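PDB 4ZXH: Abbfa_003403 from Acinetobacter baumannii, which acts as a four-domain nonribosomal peptide synthetase, probably activating an amino acid, condensing it with an acyl donor and releasing the product through its thioesterase domain. Local coordinates for residues D851-R856 with L861-R866; S214-Y219 with G807-L812; K1219-K1222 with V1226-L1229. All coordinates share one frame; numbering follows the deposited sequence.

Contact 1 of 3, residues D851-R856 with L861-R866; sequences DKVCLR and LTHHGR
A β hairpin of the adenylation domain joins D851-R856 to L861-R866. C854 and T862 form its antiparallel hydrogen-bonded pair. C854 N donates to T862 O at 2.9 Å, in the carbonyl plane. The return bond from T862 N to C854 O is weak. Past the strand end, H864 N reaches K852 O at 2.9 Å.

T862 OG1 lies between its backbone N and carbonyl carbon (chi1 63°) and meets two side chains. R856 NE donates to it over 3.2 Å, with the hydroxyl tilted out of the guanidinium plane. H864 NE2 shares a 2.7 Å hydrogen bond with the same oxygen. C854 SG lies over one face of the R856 guanidinium, offset toward its rim.

At the other end, R866 bends at chi2 and chi3 to bring NH2 back to D851 OD1, a salt bridge of 3.2 Å. The carboxylate and guanidinium planes stand 72° apart. D851 closes a YRTGD sequence that matches a core motif of adenylation domains.

V853 and L855 share a face with L861, whose CD2 touches both. L861 continues onto L794 and V796 of strand 792-797. Strand 809-816 pairs with the other edge of 846-855, and its M809 packs on C854 and H864.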
loop_
_atom_site.group_PDB
_atom_site.type_symbol
_atom_site.label_atom_id
_atom_site.label_comp_id
_atom_site.label_asym_id
_atom_site.label_seq_id
_atom_site.Cartn_x
_atom_site.Cartn_y
_atom_site.Cartn_z
ATOM N N ASP A 851 15.805 -14.166 15.782
ATOM C CA ASP A 851 15.062 -14.029 14.519
ATOM C C ASP A 851 13.538 -13.983 14.725
ATOM O O ASP A 851 12.966 -14.783 15.468
ATOM C CB ASP A 851 15.410 -15.178 13.556
ATOM C CG ASP A 851 16.708 -14.930 12.760
ATOM O OD1 ASP A 851 17.157 -13.763 12.673
ATOM O OD2 ASP A 851 17.272 -15.905 12.198
ATOM N N LYS A 852 12.879 -13.050 14.053
ATOM C CA LYS A 852 11.423 -12.979 14.092
ATOM C C LYS A 852 10.832 -13.898 13.034
ATOM O O LYS A 852 11.104 -13.743 11.849
ATOM C CB LYS A 852 10.964 -11.541 13.864
ATOM C CG LYS A 852 9.528 -11.257 14.220
ATOM C CD LYS A 852 9.227 -9.808 13.911
ATOM C CE LYS A 852 8.050 -9.300 14.713
ATOM N NZ LYS A 852 7.804 -7.872 14.366
ATOM N N VAL A 853 10.027 -14.855 13.466
ATOM C CA VAL A 853 9.458 -15.868 12.577
ATOM C C VAL A 853 7.953 -15.990 12.809
ATOM O O VAL A 853 7.463 -15.804 13.929
ATOM C CB VAL A 853 10.163 -17.235 12.796
ATOM C CG1 VAL A 853 9.282 -18.392 12.391
ATOM C CG2 VAL A 853 11.480 -17.280 12.030
ATOM N N CYS A 854 7.202 -16.256 11.745
ATOM C CA CYS A 854 5.764 -16.449 11.885
ATOM C C CYS A 854 5.390 -17.929 11.758
ATOM O O CYS A 854 5.791 -18.612 10.814
ATOM C CB CYS A 854 4.985 -15.614 10.856
ATOM S SG CYS A 854 3.156 -15.533 11.190
ATOM N N LEU A 855 4.636 -18.421 12.736
ATOM C CA LEU A 855 4.097 -19.768 12.668
ATOM C C LEU A 855 2.820 -19.698 11.856
ATOM O O LEU A 855 1.777 -19.285 12.358
ATOM C CB LEU A 855 3.832 -20.331 14.064
ATOM C CG LEU A 855 3.167 -21.702 14.178
ATOM C CD1 LEU A 855 4.097 -22.804 13.684
ATOM C CD2 LEU A 855 2.728 -21.951 15.612
ATOM N N ARG A 856 2.912 -20.078 10.590
ATOM C CA ARG A 856 1.758 -20.018 9.711
ATOM C C ARG A 856 0.740 -21.083 10.102
ATOM O O ARG A 856 1.085 -22.103 10.712
ATOM C CB ARG A 856 2.190 -20.186 8.253
ATOM C CG ARG A 856 3.089 -19.062 7.772
ATOM C CD ARG A 856 2.415 -17.718 7.993
ATOM N NE ARG A 856 3.117 -16.593 7.376
ATOM C CZ ARG A 856 2.596 -15.372 7.276
ATOM N NH1 ARG A 856 1.378 -15.133 7.749
ATOM N NH2 ARG A 856 3.277 -14.398 6.698
ATOM N N LEU A 861 7.106 -22.107 8.332
ATOM C CA LEU A 861 7.725 -20.980 9.009
ATOM C C LEU A 861 8.172 -19.949 7.992
ATOM O O LEU A 861 8.893 -20.278 7.061
ATOM C CB LEU A 861 8.932 -21.431 9.825
ATOM C CG LEU A 861 8.690 -22.486 10.890
ATOM C CD1 LEU A 861 10.002 -22.741 11.587
ATOM C CD2 LEU A 861 7.638 -21.992 11.864
ATOM N N THR A 862 7.765 -18.700 8.159
ATOM C CA THR A 862 8.314 -17.660 7.307
ATOM C C THR A 862 9.096 -16.682 8.168
ATOM O O THR A 862 8.834 -16.532 9.373
ATOM C CB THR A 862 7.225 -16.923 6.477
ATOM O OG1 THR A 862 6.304 -16.236 7.335
ATOM C CG2 THR A 862 6.466 -17.914 5.628
ATOM N N HIS A 863 10.067 -16.035 7.529
ATOM C CA HIS A 863 11.089 -15.255 8.204
ATOM C C HIS A 863 10.818 -13.777 7.995
ATOM O O HIS A 863 10.404 -13.367 6.913
ATOM C CB HIS A 863 12.449 -15.639 7.658
ATOM C CG HIS A 863 13.591 -15.185 8.498
ATOM N ND1 HIS A 863 14.047 -13.885 8.492
ATOM C CD2 HIS A 863 14.396 -15.866 9.348
ATOM C CE1 HIS A 863 15.083 -13.787 9.309
ATOM N NE2 HIS A 863 15.304 -14.968 9.853
ATOM N N HIS A 864 11.025 -12.981 9.037
ATOM C CA HIS A 864 10.660 -11.568 9.016
ATOM C C HIS A 864 11.713 -10.811 9.806
ATOM O O HIS A 864 11.456 -9.741 10.384
ATOM C CB HIS A 864 9.272 -11.376 9.612
ATOM C CG HIS A 864 8.202 -12.155 8.904
ATOM N ND1 HIS A 864 7.389 -11.598 7.935
ATOM C CD2 HIS A 864 7.829 -13.455 9.005
ATOM C CE1 HIS A 864 6.550 -12.516 7.488
ATOM N NE2 HIS A 864 6.797 -13.651 8.120
ATOM N N GLY A 865 12.923 -11.355 9.724
ATOM C CA GLY A 865 13.771 -11.539 10.883
ATOM C C GLY A 865 14.385 -10.406 11.629
ATOM O O GLY A 865 14.375 -9.266 11.178
ATOM N N ARG A 866 14.886 -10.770 12.802
ATOM C CA ARG A 866 15.656 -9.907 13.686
ATOM C C ARG A 866 14.698 -8.985 14.490
ATOM O O ARG A 866 14.338 -7.899 14.058
ATOM C CB ARG A 866 16.700 -9.153 12.861
ATOM C CG ARG A 866 18.004 -8.721 13.540
ATOM C CD ARG A 866 18.602 -9.602 14.601
ATOM N NE ARG A 866 18.947 -10.946 14.163
ATOM C CZ ARG A 866 19.411 -11.888 14.987
ATOM N NH1 ARG A 866 19.599 -11.620 16.284
ATOM N NH2 ARG A 866 19.693 -13.101 14.510
#

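Contact 2 of 3, residues S214-Y219 with G807-L812; sequences SIPLDY and GVMGEL
M809 has CG anti to its carbonyl carbon (chi1 -58°), which turns the side chain to the side where P216 stands. The positive phi of G807, 84°, belongs to a G1 β bulge in which G807 and V808 both face L855. The contact with the loop S214-Y219 is small, burying 94 Å² over both sides.

P216 carries all of it from the loop side. Its ring CG is the touching atom. It meets G807 O at 3.7 Å and M809 CG at 4.2 Å. P216 CB stands a little farther from the same oxygen, at 4.0 Å from G807 O. The touch is therefore van der Waals packing: one ring corner sits against a carbonyl and a methylene. Beyond CG, the M809 chain carries its methyl group to H864 and strand 846-855.

The two segments belong to different catalytic units, condensation for S214-Y219 and adenylation for G807-L812, so the contact is part of their interface. A polar link lies beside it. R856, which follows L855 in the chain, donates from NH1 to L217 O and has a long, weak ion pair with D218 OD1. D218 OD2 is held on its own side by S427 N and S430 OG.

Helix 255-271 of the condensation domain backs both segments, touching I215 through L267 and S271 and V808 through L270. On the other side of the interface, strand 809-816 runs between strands 792-797 and 846-855.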
loop_
_atom_site.group_PDB
_atom_site.type_symbol
_atom_site.label_atom_id
_atom_site.label_comp_id
_atom_site.label_asym_id
_atom_site.label_seq_id
_atom_site.Cartn_x
_atom_site.Cartn_y
_atom_site.Cartn_z
ATOM N N SER A 214 -2.333 -4.450 12.942
ATOM C CA SER A 214 -1.071 -5.120 12.670
ATOM C C SER A 214 -1.238 -6.617 12.785
ATOM O O SER A 214 -0.369 -7.312 13.307
ATOM C CB SER A 214 0.018 -4.632 13.622
ATOM O OG SER A 214 0.012 -3.214 13.719
ATOM N N ILE A 215 -2.373 -7.111 12.312
ATOM C CA ILE A 215 -2.565 -8.543 12.208
ATOM C C ILE A 215 -1.795 -9.073 11.007
ATOM O O ILE A 215 -1.924 -8.546 9.902
ATOM C CB ILE A 215 -4.045 -8.895 12.078
ATOM C CG1 ILE A 215 -4.781 -8.488 13.353
ATOM C CG2 ILE A 215 -4.223 -10.391 11.839
ATOM C CD1 ILE A 215 -6.281 -8.569 13.238
ATOM N N PRO A 216 -0.975 -10.111 11.216
ATOM C CA PRO A 216 -0.219 -10.692 10.097
ATOM C C PRO A 216 -1.136 -11.185 8.974
ATOM O O PRO A 216 -2.091 -11.936 9.225
ATOM C CB PRO A 216 0.530 -11.860 10.742
ATOM C CG PRO A 216 0.562 -11.526 12.194
ATOM C CD PRO A 216 -0.723 -10.818 12.480
ATOM N N LEU A 217 -0.851 -10.748 7.749
ATOM C CA LEU A 217 -1.637 -11.150 6.599
ATOM C C LEU A 217 -0.988 -12.343 5.924
ATOM O O LEU A 217 0.203 -12.594 6.099
ATOM C CB LEU A 217 -1.783 -10.005 5.607
ATOM C CG LEU A 217 -2.215 -8.658 6.166
ATOM C CD1 LEU A 217 -2.407 -7.662 5.022
ATOM C CD2 LEU A 217 -3.475 -8.798 7.009
ATOM N N ASP A 218 -1.788 -13.082 5.162
ATOM C CA ASP A 218 -1.282 -14.196 4.383
ATOM C C ASP A 218 -0.817 -13.737 3.012
ATOM O O ASP A 218 -0.002 -14.391 2.372
ATOM C CB ASP A 218 -2.352 -15.270 4.250
ATOM C CG ASP A 218 -2.586 -16.013 5.549
ATOM O OD1 ASP A 218 -1.599 -16.469 6.168
ATOM O OD2 ASP A 218 -3.756 -16.125 5.961
ATOM N N TYR A 219 -1.337 -12.601 2.573
ATOM C CA TYR A 219 -1.010 -12.048 1.268
ATOM C C TYR A 219 -0.726 -10.566 1.422
ATOM O O TYR A 219 -1.190 -9.949 2.375
ATOM C CB TYR A 219 -2.159 -12.286 0.281
ATOM C CG TYR A 219 -2.704 -13.692 0.342
ATOM C CD1 TYR A 219 -1.912 -14.776 -0.031
ATOM C CD2 TYR A 219 -4.003 -13.946 0.780
ATOM C CE1 TYR A 219 -2.396 -16.079 0.035
ATOM C CE2 TYR A 219 -4.489 -15.252 0.848
ATOM C CZ TYR A 219 -3.674 -16.311 0.474
ATOM O OH TYR A 219 -4.129 -17.614 0.535
ATOM N N GLY A 807 -0.420 -18.718 13.233
ATOM C CA GLY A 807 -0.728 -17.421 12.648
ATOM C C GLY A 807 -0.071 -16.250 13.359
ATOM O O GLY A 807 -0.230 -15.101 12.946
ATOM N N VAL A 808 0.679 -16.547 14.419
ATOM C CA VAL A 808 1.234 -15.531 15.308
ATOM C C VAL A 808 2.764 -15.418 15.141
ATOM O O VAL A 808 3.425 -16.375 14.727
ATOM C CB VAL A 808 0.858 -15.868 16.778
ATOM C CG1 VAL A 808 1.440 -14.867 17.777
ATOM C CG2 VAL A 808 -0.649 -15.958 16.928
ATOM N N MET A 809 3.336 -14.256 15.447
ATOM C CA MET A 809 4.782 -14.109 15.317
ATOM C C MET A 809 5.521 -14.201 16.646
ATOM O O MET A 809 4.987 -13.847 17.708
ATOM C CB MET A 809 5.114 -12.798 14.610
ATOM C CG MET A 809 4.464 -12.730 13.245
ATOM S SD MET A 809 5.500 -11.960 12.005
ATOM C CE MET A 809 7.018 -12.846 12.268
ATOM N N GLY A 810 6.750 -14.703 16.583
ATOM C CA GLY A 810 7.535 -14.925 17.781
ATOM C C GLY A 810 8.997 -15.122 17.467
ATOM O O GLY A 810 9.418 -14.893 16.339
ATOM N N GLU A 811 9.774 -15.540 18.462
ATOM C CA GLU A 811 11.199 -15.775 18.274
ATOM C C GLU A 811 11.414 -17.236 17.904
ATOM O O GLU A 811 10.848 -18.122 18.528
ATOM C CB GLU A 811 11.986 -15.396 19.546
ATOM C CG GLU A 811 13.525 -15.364 19.416
ATOM C CD GLU A 811 14.208 -14.672 20.598
ATOM O OE1 GLU A 811 13.539 -14.445 21.630
ATOM O OE2 GLU A 811 15.412 -14.334 20.494
ATOM N N LEU A 812 12.202 -17.494 16.867
ATOM C CA LEU A 812 12.575 -18.863 16.560
ATOM C C LEU A 812 13.632 -19.362 17.550
ATOM O O LEU A 812 14.679 -18.734 17.700
ATOM C CB LEU A 812 13.102 -18.971 15.129
ATOM C CG LEU A 812 13.662 -20.335 14.705
ATOM C CD1 LEU A 812 12.601 -21.422 14.752
ATOM C CD2 LEU A 812 14.275 -20.240 13.312
#

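Contact 3 of 3, residues K1219-K1222 with V1226-L1229; sequences KEAK and VLPL
K1222 NZ is gripped by two backbone carbonyls, L1229 O at 2.8 Å and A1231 O, two residues further along the loop. The bond to L1229 comes from above the carbonyl plane, 36° out of it, and so does not follow a lone pair. The lysine gets there with CG anti to its carbonyl carbon (chi1 -80°) and the rest of the chain fully extended. On the way it runs alongside the loop backbone. CG lies 3.6 Å from P1228 O, and CE also passes close to that oxygen. The ammonium group thus fastens the loop by main-chain atoms, and its positive charge is probably eased by the two carbonyl dipoles.

Both segments lie in the thioesterase domain, an α/β-hydrolase. The helices between strands 1157-1163 and 1262-1267 are placed like the lid of related thioesterases. Here the chain leaves helix 1210-1223 and turns back along its last residues before helix 1233-1251 begins. V1226 N donates to A1221 O at 3.2 Å, a bond that spans five residues.

A1221 CB points to the loop and fills the angle between two branched side chains. V1226 CG2 touches it at 3.9 Å, and L1227 CD1 at 4.1 Å. L1227 goes on to pack against F1236 and Y1239 of helix 1233-1251, while V1226 rests on Y1194. P1228 faces the other way and touches R975 and D976, which precede helix 977-990 of the carrier-protein region.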
loop_
_atom_site.group_PDB
_atom_site.type_symbol
_atom_site.label_atom_id
_atom_site.label_comp_id
_atom_site.label_asym_id
_atom_site.label_seq_id
_atom_site.Cartn_x
_atom_site.Cartn_y
_atom_site.Cartn_z
ATOM N N LYS A 1219 12.737 22.746 -23.746
ATOM C CA LYS A 1219 13.568 22.045 -22.775
ATOM C C LYS A 1219 13.950 22.984 -21.629
ATOM O O LYS A 1219 13.830 22.625 -20.452
ATOM C CB LYS A 1219 14.815 21.475 -23.473
ATOM C CG LYS A 1219 15.611 20.481 -22.662
ATOM C CD LYS A 1219 16.811 19.932 -23.442
ATOM N N GLU A 1220 14.372 24.200 -21.981
ATOM C CA GLU A 1220 14.772 25.178 -20.986
ATOM C C GLU A 1220 13.599 25.581 -20.099
ATOM O O GLU A 1220 13.735 25.611 -18.867
ATOM C CB GLU A 1220 15.388 26.412 -21.651
ATOM C CG GLU A 1220 16.847 26.216 -22.111
ATOM C CD GLU A 1220 17.764 25.720 -20.995
ATOM O OE1 GLU A 1220 17.649 26.198 -19.842
ATOM O OE2 GLU A 1220 18.593 24.830 -21.271
ATOM N N ALA A 1221 12.459 25.885 -20.724
ATOM C CA ALA A 1221 11.242 26.257 -19.995
ATOM C C ALA A 1221 10.844 25.191 -18.973
ATOM O O ALA A 1221 10.495 25.505 -17.831
ATOM C CB ALA A 1221 10.118 26.494 -20.946
ATOM N N LYS A 1222 10.903 23.930 -19.383
ATOM C CA LYS A 1222 10.694 22.823 -18.463
ATOM C C LYS A 1222 11.712 22.821 -17.324
ATOM O O LYS A 1222 11.370 22.575 -16.165
ATOM C CB LYS A 1222 10.773 21.498 -19.204
ATOM C CG LYS A 1222 9.521 21.124 -19.947
ATOM C CD LYS A 1222 9.748 19.805 -20.639
ATOM C CE LYS A 1222 8.650 19.466 -21.607
ATOM N NZ LYS A 1222 8.951 18.121 -22.170
ATOM N N VAL A 1226 8.270 26.199 -15.603
ATOM C CA VAL A 1226 7.169 27.041 -16.081
ATOM C C VAL A 1226 6.331 26.371 -17.212
ATOM O O VAL A 1226 5.372 26.977 -17.736
ATOM C CB VAL A 1226 7.673 28.406 -16.575
ATOM C CG1 VAL A 1226 8.460 29.081 -15.477
ATOM C CG2 VAL A 1226 8.511 28.245 -17.819
ATOM N N LEU A 1227 6.708 25.142 -17.570
ATOM C CA LEU A 1227 5.875 24.226 -18.350
ATOM C C LEU A 1227 5.958 22.819 -17.748
ATOM O O LEU A 1227 6.968 22.467 -17.155
ATOM C CB LEU A 1227 6.302 24.186 -19.822
ATOM C CG LEU A 1227 5.935 25.408 -20.640
ATOM C CD1 LEU A 1227 6.423 25.259 -22.079
ATOM C CD2 LEU A 1227 4.422 25.614 -20.577
ATOM N N PRO A 1228 4.898 22.012 -17.900
ATOM C CA PRO A 1228 4.914 20.644 -17.369
ATOM C C PRO A 1228 5.919 19.749 -18.088
ATOM O O PRO A 1228 6.172 19.935 -19.280
ATOM C CB PRO A 1228 3.478 20.149 -17.621
ATOM C CG PRO A 1228 2.654 21.380 -17.717
ATOM C CD PRO A 1228 3.552 22.411 -18.355
ATOM N N LEU A 1229 6.477 18.774 -17.378
ATOM C CA LEU A 1229 7.458 17.894 -17.990
ATOM C C LEU A 1229 6.852 17.083 -19.125
ATOM O O LEU A 1229 7.539 16.795 -20.095
ATOM C CB LEU A 1229 8.088 16.974 -16.951
ATOM C CG LEU A 1229 9.400 17.520 -16.376
ATOM C CD1 LEU A 1229 9.249 18.967 -15.859
ATOM C CD2 LEU A 1229 9.917 16.608 -15.279
#

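From the N terminus, the chain first passes 214-219 in the condensation domain. Contact 2 closes at 807-812, with 587 residues between its segments, tying that domain to the adenylation domain. Contact 1 comes some forty residues further on, as a short hairpin with four residues between its segments. Contact 3 is another short closure, far along in the thioesterase domain. The three lie in series; none nests in or crosses another. Contacts 1 and 2 are neighbours, their centres about 8 Å apart, because strands 809-816 and 846-855 pair in one sheet. Backbone pairing of V853 with G810 joins them directly. Contact 3 stands apart, its centre about 49 Å from that of contact 1.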